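PDB 5VIP: MdcE from Pseudomonas aeruginosa, which is the gamma subunit of a biotin-independent malonate decarboxylase and probably acts in the decarboxylation of malonyl groups carried on the acyl carrier protein. Local coordinates for residues K104-Q116 / H146-A160. Residues are numbered along the deposited sequence; the frame is centred on the assembly and turned at random.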
loop_
_atom_site.group_PDB
_atom_site.type_symbol
_atom_site.label_atom_id
_atom_site.label_comp_id
_atom_site.label_asym_id
_atom_site.label_seq_id
_atom_site.Cartn_x
_atom_site.Cartn_y
_atom_site.Cartn_z
ATOM N N LYS A 104 19.604 7.196 12.992
ATOM C CA LYS A 104 18.625 7.454 11.939
ATOM C C LYS A 104 17.450 8.218 12.537
ATOM O O LYS A 104 16.886 7.790 13.537
ATOM C CB LYS A 104 18.125 6.149 11.314
ATOM C CG LYS A 104 19.193 5.120 11.031
ATOM C CD LYS A 104 20.070 5.533 9.881
ATOM C CE LYS A 104 20.791 4.336 9.305
ATOM N NZ LYS A 104 21.421 4.700 8.008
ATOM N N ARG A 105 17.072 9.336 11.927
ATOM C CA ARG A 105 16.024 10.160 12.501
ATOM C C ARG A 105 14.683 9.431 12.470
ATOM O O ARG A 105 14.407 8.633 11.563
ATOM C CB ARG A 105 15.924 11.500 11.768
ATOM C CG ARG A 105 15.133 11.463 10.474
ATOM C CD ARG A 105 15.346 12.752 9.710
ATOM N NE ARG A 105 16.737 12.890 9.291
ATOM C CZ ARG A 105 17.230 13.957 8.677
ATOM N NH1 ARG A 105 16.450 15.000 8.418
ATOM N NH2 ARG A 105 18.508 13.981 8.329
ATOM N N ALA A 106 13.861 9.686 13.480
ATOM C CA ALA A 106 12.542 9.079 13.513
ATOM C C ALA A 106 11.663 9.780 12.493
ATOM O O ALA A 106 11.816 10.977 12.241
ATOM C CB ALA A 106 11.930 9.157 14.909
ATOM N N LEU A 107 10.761 9.019 11.886
ATOM C CA LEU A 107 9.773 9.583 10.987
ATOM C C LEU A 107 8.440 9.510 11.697
ATOM O O LEU A 107 7.944 8.420 11.993
ATOM C CB LEU A 107 9.736 8.830 9.651
ATOM C CG LEU A 107 11.090 8.757 8.935
ATOM C CD1 LEU A 107 11.008 7.941 7.663
ATOM C CD2 LEU A 107 11.653 10.155 8.657
ATOM N N LEU A 108 7.881 10.676 11.990
ATOM C CA LEU A 108 6.631 10.775 12.727
ATOM C C LEU A 108 5.530 11.220 11.783
ATOM O O LEU A 108 5.437 12.405 11.432
ATOM C CB LEU A 108 6.771 11.755 13.899
ATOM C CG LEU A 108 7.996 11.471 14.781
ATOM C CD1 LEU A 108 8.149 12.507 15.907
ATOM C CD2 LEU A 108 7.912 10.070 15.364
ATOM N N ALA A 109 4.714 10.267 11.345
ATOM C CA ALA A 109 3.654 10.582 10.408
ATOM C C ALA A 109 2.410 10.996 11.173
ATOM O O ALA A 109 1.846 10.216 11.935
ATOM C CB ALA A 109 3.352 9.392 9.488
ATOM N N ILE A 110 1.995 12.238 10.973
ATOM C CA ILE A 110 0.761 12.714 11.542
ATOM C C ILE A 110 -0.332 12.491 10.516
ATOM O O ILE A 110 -0.310 13.067 9.424
ATOM C CB ILE A 110 0.843 14.200 11.924
ATOM C CG1 ILE A 110 1.959 14.406 12.951
ATOM C CG2 ILE A 110 -0.495 14.678 12.436
ATOM C CD1 ILE A 110 2.283 15.871 13.223
ATOM N N VAL A 111 -1.289 11.645 10.866
ATOM C CA VAL A 111 -2.218 11.138 9.874
ATOM C C VAL A 111 -3.620 11.719 10.033
ATOM O O VAL A 111 -4.302 11.470 11.022
ATOM C CB VAL A 111 -2.297 9.593 9.934
ATOM C CG1 VAL A 111 -3.270 9.072 8.883
ATOM C CG2 VAL A 111 -0.904 8.966 9.731
ATOM N N ASP A 112 -4.038 12.499 9.045
ATOM C CA ASP A 112 -5.417 12.946 8.948
ATOM C C ASP A 112 -5.717 13.169 7.477
ATOM O O ASP A 112 -5.603 14.292 6.968
ATOM C CB ASP A 112 -5.662 14.221 9.774
ATOM C CG ASP A 112 -7.070 14.778 9.585
ATOM O OD1 ASP A 112 -8.022 13.986 9.354
ATOM O OD2 ASP A 112 -7.221 16.021 9.656
ATOM N N VAL A 113 -6.072 12.083 6.793
ATOM C CA VAL A 113 -6.271 12.106 5.348
ATOM C C VAL A 113 -7.599 11.453 5.002
ATOM O O VAL A 113 -7.877 10.320 5.415
ATOM C CB VAL A 113 -5.117 11.387 4.612
ATOM C CG1 VAL A 113 -3.867 12.244 4.641
ATOM C CG2 VAL A 113 -4.851 10.027 5.254
ATOM N N PRO A 114 -8.442 12.175 4.256
ATOM C CA PRO A 114 -9.818 11.768 3.963
ATOM C C PRO A 114 -9.931 10.613 2.968
ATOM O O PRO A 114 -10.832 9.788 3.101
ATOM C CB PRO A 114 -10.436 13.039 3.383
ATOM C CG PRO A 114 -9.281 13.786 2.806
ATOM C CD PRO A 114 -8.118 13.497 3.696
ATOM N N SER A 115 -9.023 10.570 2.002
ATOM C CA SER A 115 -9.009 9.554 0.953
ATOM C C SER A 115 -7.861 9.866 0.018
ATOM O O SER A 115 -7.236 10.921 0.132
ATOM C CB SER A 115 -10.311 9.551 0.162
ATOM O OG SER A 115 -10.458 10.787 -0.522
ATOM N N GLN A 116 -7.595 8.961 -0.918
ATOM C CA GLN A 116 -6.784 9.304 -2.075
ATOM C C GLN A 116 -7.580 10.269 -2.948
ATOM O O GLN A 116 -8.802 10.368 -2.814
ATOM C CB GLN A 116 -6.418 8.059 -2.877
ATOM C CG GLN A 116 -7.631 7.342 -3.460
ATOM C CD GLN A 116 -8.027 6.122 -2.653
ATOM O OE1 GLN A 116 -8.053 6.157 -1.416
ATOM N NE2 GLN A 116 -8.347 5.035 -3.347
ATOM N N HIS A 146 15.211 3.502 10.418
ATOM C CA HIS A 146 14.485 4.676 10.896
ATOM C C HIS A 146 13.255 4.247 11.679
ATOM O O HIS A 146 12.436 3.478 11.176
ATOM C CB HIS A 146 14.065 5.582 9.743
ATOM C CG HIS A 146 15.209 6.249 9.049
ATOM N ND1 HIS A 146 15.578 7.552 9.309
ATOM C CD2 HIS A 146 16.064 5.796 8.099
ATOM C CE1 HIS A 146 16.612 7.873 8.548
ATOM N NE2 HIS A 146 16.924 6.826 7.804
ATOM N N PRO A 147 13.121 4.725 12.931
ATOM C CA PRO A 147 11.861 4.447 13.615
ATOM C C PRO A 147 10.732 5.211 12.939
ATOM O O PRO A 147 10.839 6.426 12.763
ATOM C CB PRO A 147 12.108 4.948 15.046
ATOM C CG PRO A 147 13.616 4.987 15.184
ATOM C CD PRO A 147 14.119 5.347 13.819
ATOM N N LEU A 148 9.683 4.502 12.537
ATOM C CA LEU A 148 8.489 5.143 11.995
ATOM C C LEU A 148 7.348 5.009 12.966
ATOM O O LEU A 148 7.020 3.898 13.395
ATOM C CB LEU A 148 8.045 4.520 10.673
ATOM C CG LEU A 148 8.643 4.931 9.345
ATOM C CD1 LEU A 148 10.139 4.643 9.340
ATOM C CD2 LEU A 148 7.923 4.119 8.266
ATOM N N ILE A 149 6.726 6.133 13.280
ATOM C CA ILE A 149 5.557 6.139 14.142
ATOM C C ILE A 149 4.427 6.839 13.430
ATOM O O ILE A 149 4.590 7.964 12.931
ATOM C CB ILE A 149 5.840 6.849 15.500
ATOM C CG1 ILE A 149 6.980 6.141 16.239
ATOM C CG2 ILE A 149 4.602 6.854 16.353
ATOM C CD1 ILE A 149 7.593 6.957 17.358
ATOM N N GLY A 150 3.272 6.179 13.385
ATOM C CA GLY A 150 2.094 6.783 12.792
ATOM C C GLY A 150 1.163 7.311 13.874
ATOM O O GLY A 150 0.698 6.544 14.716
ATOM N N LEU A 151 0.878 8.612 13.850
ATOM C CA LEU A 151 -0.028 9.198 14.833
ATOM C C LEU A 151 -1.358 9.544 14.180
ATOM O O LEU A 151 -1.440 10.456 13.365
ATOM C CB LEU A 151 0.599 10.440 15.469
ATOM C CG LEU A 151 -0.304 11.134 16.493
ATOM C CD1 LEU A 151 -0.521 10.230 17.705
ATOM C CD2 LEU A 151 0.271 12.483 16.912
ATOM N N LEU A 152 -2.400 8.790 14.512
ATOM C CA LEU A 152 -3.697 8.995 13.874
ATOM C C LEU A 152 -4.500 10.026 14.651
ATOM O O LEU A 152 -4.978 9.719 15.734
ATOM C CB LEU A 152 -4.482 7.679 13.806
ATOM C CG LEU A 152 -3.731 6.426 13.322
ATOM C CD1 LEU A 152 -4.695 5.289 13.015
ATOM C CD2 LEU A 152 -2.843 6.727 12.133
ATOM N N VAL A 153 -4.669 11.224 14.095
ATOM C CA VAL A 153 -5.351 12.290 14.820
ATOM C C VAL A 153 -6.703 12.564 14.188
ATOM O O VAL A 153 -7.518 13.276 14.760
ATOM C CB VAL A 153 -4.511 13.587 14.868
ATOM C CG1 VAL A 153 -3.135 13.306 15.440
ATOM C CG2 VAL A 153 -4.397 14.225 13.484
ATOM N N GLY A 154 -6.953 11.963 13.022
ATOM C CA GLY A 154 -8.218 12.135 12.335
ATOM C C GLY A 154 -8.542 10.975 11.407
ATOM O O GLY A 154 -8.471 9.821 11.797
ATOM N N LYS A 155 -8.901 11.277 10.169
ATOM C CA LYS A 155 -9.230 10.221 9.225
ATOM C C LYS A 155 -7.962 9.512 8.743
ATOM O O LYS A 155 -6.926 10.136 8.516
ATOM C CB LYS A 155 -10.015 10.780 8.042
ATOM C CG LYS A 155 -11.259 11.552 8.462
ATOM C CD LYS A 155 -12.240 11.720 7.316
ATOM C CE LYS A 155 -13.420 12.602 7.733
ATOM N NZ LYS A 155 -12.944 13.982 8.039
ATOM N N ALA A 156 -8.042 8.197 8.627
ATOM C CA ALA A 156 -6.934 7.423 8.082
ATOM C C ALA A 156 -7.525 6.457 7.076
ATOM O O ALA A 156 -7.790 5.298 7.404
ATOM C CB ALA A 156 -6.179 6.689 9.187
HETATM N N MSE A 157 -7.735 6.940 5.851
HETATM C CA MSE A 157 -8.587 6.232 4.908
HETATM C C MSE A 157 -7.863 5.623 3.709
HETATM O O MSE A 157 -7.086 6.298 3.045
HETATM C CB MSE A 157 -9.662 7.187 4.386
HETATM C CG MSE A 157 -10.518 7.782 5.481
HETATM SE SE MSE A 157 -11.628 6.389 6.301
HETATM C CE MSE A 157 -12.869 6.161 4.837
ATOM N N SER A 158 -8.159 4.356 3.430
ATOM C CA SER A 158 -7.892 3.764 2.116
ATOM C C SER A 158 -6.438 3.917 1.650
ATOM O O SER A 158 -5.505 3.715 2.428
ATOM C CB SER A 158 -8.845 4.397 1.091
ATOM O OG SER A 158 -8.868 3.665 -0.126
ATOM N N GLY A 159 -6.254 4.295 0.384
ATOM C CA GLY A 159 -4.922 4.416 -0.190
ATOM C C GLY A 159 -4.100 5.550 0.394
ATOM O O GLY A 159 -2.865 5.514 0.385
ATOM N N ALA A 160 -4.781 6.578 0.891
ATOM C CA ALA A 160 -4.089 7.680 1.545
ATOM C C ALA A 160 -3.371 7.187 2.790
ATOM O O ALA A 160 -2.213 7.557 3.029
ATOM C CB ALA A 160 -5.078 8.817 1.895
HETATM O O HOH W 1 19.424 6.380 6.613
#
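Val111 lies alongside Leu152, its CB 3.7 Å from Leu152 CD2. With CG1 anti to the backbone N (chi1 -180°), Val111 sends that branch to Ala156 CB, beyond the corner at Val153 and Gly154. On the same face Leu107 CD1 meets Leu148 CD1, while Leu108 CD2 packs against Ile149 CD1 on the other. Five backbone hydrogen bonds, from Leu107 N to Pro147 O through Val111 N to Leu151 O, join 106-113 and 148-152 as parallel neighbours inside the mixed sheet, a helical connection between them making a beta-alpha-beta crossover. A beta bulge then shifts the register by two: Asp112 OD1 takes Lys155 N at 3.0 Å on its anti side, and Val113 N reaches Lys155 O at 2.7 Å from above the carbonyl plane. Further on, Gln116 OE1 accepts Gly159 N (3.2 Å), whereas Gln116 NE2 bonds a polar side chain of another protein's chain. At the opposite end His146 ND1 donates to a lone pair of Arg105 O (2.8 Å, 156°), and Lys104 CB sits 3.5 Å from the ring centroid, a CH-pi contact over one face. A water bridges His146 NE2 and Lys104 NZ, which also bonds Asp98 O; Arg105 forms salt bridges with Asp98 and Asp50.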